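Local coordinates for glutathione reductase (Bartonella henselae, PDB 3O0H), which probably catalyses the NADPH-dependent reduction of glutathione disulfide to glutathione, passing electrons through a bound FAD and a redox-active disulfide, at residues N229-L234 with F410-V415. Residues are numbered along the deposited sequence; the frame is centred on the assembly and turned at random.
Sequences NFDYDL and FMKLVV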
loop_
_atom_site.group_PDB
_atom_site.type_symbol
_atom_site.label_atom_id
_atom_site.label_comp_id
_atom_site.label_asym_id
_atom_site.label_seq_id
_atom_site.Cartn_x
_atom_site.Cartn_y
_atom_site.Cartn_z
ATOM N N ASN B 229 23.793 -6.357 2.962
ATOM C CA ASN B 229 23.118 -5.919 4.222
ATOM C C ASN B 229 21.568 -5.912 4.217
ATOM O O ASN B 229 20.934 -5.616 5.260
ATOM C CB ASN B 229 23.633 -4.546 4.708
ATOM C CG ASN B 229 25.132 -4.550 4.954
ATOM O OD1 ASN B 229 25.852 -3.715 4.427
ATOM N ND2 ASN B 229 25.594 -5.497 5.733
ATOM N N PHE B 230 20.967 -6.254 3.086
ATOM C CA PHE B 230 19.527 -6.540 3.042
ATOM C C PHE B 230 19.310 -8.039 3.220
ATOM O O PHE B 230 20.224 -8.840 2.992
ATOM C CB PHE B 230 18.940 -6.112 1.705
ATOM C CG PHE B 230 18.811 -4.650 1.541
ATOM C CD1 PHE B 230 19.939 -3.866 1.349
ATOM C CD2 PHE B 230 17.575 -4.022 1.632
ATOM C CE1 PHE B 230 19.837 -2.525 1.220
ATOM C CE2 PHE B 230 17.477 -2.646 1.478
ATOM C CZ PHE B 230 18.616 -1.906 1.260
ATOM N N ASP B 231 18.116 -8.433 3.657
ATOM C CA ASP B 231 17.778 -9.845 3.762
ATOM C C ASP B 231 18.085 -10.583 2.429
ATOM O O ASP B 231 17.828 -10.072 1.360
ATOM C CB ASP B 231 16.308 -9.973 4.191
ATOM C CG ASP B 231 15.833 -11.424 4.311
ATOM O OD1 ASP B 231 15.566 -12.006 3.242
ATOM O OD2 ASP B 231 15.719 -11.929 5.439
ATOM N N TYR B 232 18.660 -11.779 2.527
ATOM C CA TYR B 232 19.130 -12.519 1.328
ATOM C C TYR B 232 18.012 -12.729 0.305
ATOM O O TYR B 232 18.234 -12.583 -0.891
ATOM C CB TYR B 232 19.769 -13.854 1.697
ATOM C CG TYR B 232 19.915 -14.788 0.485
ATOM C CD1 TYR B 232 20.989 -14.695 -0.382
ATOM C CD2 TYR B 232 18.935 -15.754 0.215
ATOM C CE1 TYR B 232 21.105 -15.541 -1.493
ATOM C CE2 TYR B 232 19.050 -16.634 -0.879
ATOM C CZ TYR B 232 20.124 -16.513 -1.748
ATOM O OH TYR B 232 20.196 -17.403 -2.843
ATOM N N ASP B 233 16.794 -13.054 0.750
ATOM C CA ASP B 233 15.692 -13.255 -0.220
ATOM C C ASP B 233 15.470 -11.980 -1.042
ATOM O O ASP B 233 15.234 -12.039 -2.249
ATOM C CB ASP B 233 14.386 -13.631 0.469
ATOM C CG ASP B 233 14.292 -15.087 0.819
ATOM O OD1 ASP B 233 14.688 -15.941 0.005
ATOM O OD2 ASP B 233 13.748 -15.389 1.886
ATOM N N LEU B 234 15.507 -10.801 -0.411
ATOM C CA LEU B 234 15.351 -9.556 -1.185
ATOM C C LEU B 234 16.450 -9.374 -2.235
ATOM O O LEU B 234 16.212 -8.907 -3.360
ATOM C CB LEU B 234 15.337 -8.336 -0.268
ATOM C CG LEU B 234 14.287 -8.379 0.844
ATOM C CD1 LEU B 234 14.638 -7.304 1.946
ATOM C CD2 LEU B 234 12.839 -8.260 0.282
ATOM N N PHE B 410 6.496 -11.054 -2.724
ATOM C CA PHE B 410 7.207 -11.799 -1.689
ATOM C C PHE B 410 6.989 -11.125 -0.336
ATOM O O PHE B 410 7.155 -9.916 -0.223
ATOM C CB PHE B 410 8.675 -11.808 -2.036
ATOM C CG PHE B 410 9.527 -12.229 -0.911
ATOM C CD1 PHE B 410 9.689 -13.583 -0.635
ATOM C CD2 PHE B 410 10.139 -11.277 -0.089
ATOM C CE1 PHE B 410 10.451 -14.005 0.409
ATOM C CE2 PHE B 410 10.946 -11.692 0.983
ATOM C CZ PHE B 410 11.080 -13.053 1.236
ATOM N N MET B 411 6.593 -11.875 0.683
ATOM C CA MET B 411 6.430 -11.314 2.034
ATOM C C MET B 411 7.041 -12.308 3.021
ATOM O O MET B 411 6.812 -13.536 2.920
ATOM C CB MET B 411 4.963 -11.105 2.390
ATOM C CG MET B 411 4.273 -10.003 1.591
ATOM S SD MET B 411 2.442 -10.001 1.756
ATOM C CE MET B 411 2.026 -8.484 0.896
ATOM N N LYS B 412 7.830 -11.807 3.960
ATOM C CA LYS B 412 8.412 -12.700 4.958
ATOM C C LYS B 412 8.379 -12.040 6.335
ATOM O O LYS B 412 8.748 -10.894 6.484
ATOM C CB LYS B 412 9.812 -13.114 4.539
ATOM C CG LYS B 412 10.488 -14.035 5.516
ATOM C CD LYS B 412 11.750 -14.662 4.963
ATOM C CE LYS B 412 12.934 -13.720 5.016
ATOM N NZ LYS B 412 14.182 -14.233 4.370
ATOM N N LEU B 413 7.863 -12.751 7.338
ATOM C CA LEU B 413 7.942 -12.275 8.714
ATOM C C LEU B 413 8.931 -13.147 9.487
ATOM O O LEU B 413 8.948 -14.348 9.362
ATOM C CB LEU B 413 6.567 -12.299 9.338
ATOM C CG LEU B 413 5.489 -11.444 8.684
ATOM C CD1 LEU B 413 4.132 -11.663 9.346
ATOM C CD2 LEU B 413 5.891 -9.993 8.707
ATOM N N VAL B 414 9.770 -12.503 10.283
ATOM C CA VAL B 414 10.809 -13.158 11.014
ATOM C C VAL B 414 10.405 -13.012 12.481
ATOM O O VAL B 414 10.207 -11.911 12.986
ATOM C CB VAL B 414 12.163 -12.537 10.756
ATOM C CG1 VAL B 414 13.211 -13.260 11.617
ATOM C CG2 VAL B 414 12.569 -12.620 9.272
ATOM N N VAL B 415 10.265 -14.124 13.161
ATOM C CA VAL B 415 9.605 -14.097 14.484
ATOM C C VAL B 415 10.514 -14.701 15.565
ATOM O O VAL B 415 11.144 -15.724 15.333
ATOM C CB VAL B 415 8.222 -14.800 14.378
ATOM C CG1 VAL B 415 7.551 -14.929 15.755
ATOM C CG2 VAL B 415 7.319 -14.027 13.369
#
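Lys412 leaves its strand with CG anti to the backbone N (chi1 180°), runs extended, then bends at chi3 (79°), which brings NZ up to two aspartates at the start of helix 232-245. Asp231 comes from the opposite direction. Lys412 NZ meets the syn lone pair of Asp231 OD1 at 2.9 Å, with a weak second bond to Asp231 OD2. Asp233 reaches across the lysine chain at about a right angle, and its OD2 takes Lys412 NZ on the anti side at 2.8 Å, well out of the carboxylate plane. Asp231 is also the N-cap: its OD1 accepts from Asp233 N at 3.0 Å, so one oxygen serves both the helix start and the lysine. Beside this cluster the Phe410 ring is met obliquely, Asp233 CB packing 3.4 Å from Phe410 CZ and Leu234 CD2 making apolar contact. Glu378 joins the network, its carboxylate pairing with Lys412 and its backbone N bonding Asp231 OD2, while Arg392 pairs with Asp233. These salt bridges link the helix, consistent with the family's Rossmann-type NADPH-binding domain, to central strand 409-416 of the dimerisation-domain sheet. With three carboxylates around its ammonium, buried Lys412 is probably held protonated; Arg392 should offset some negative charge.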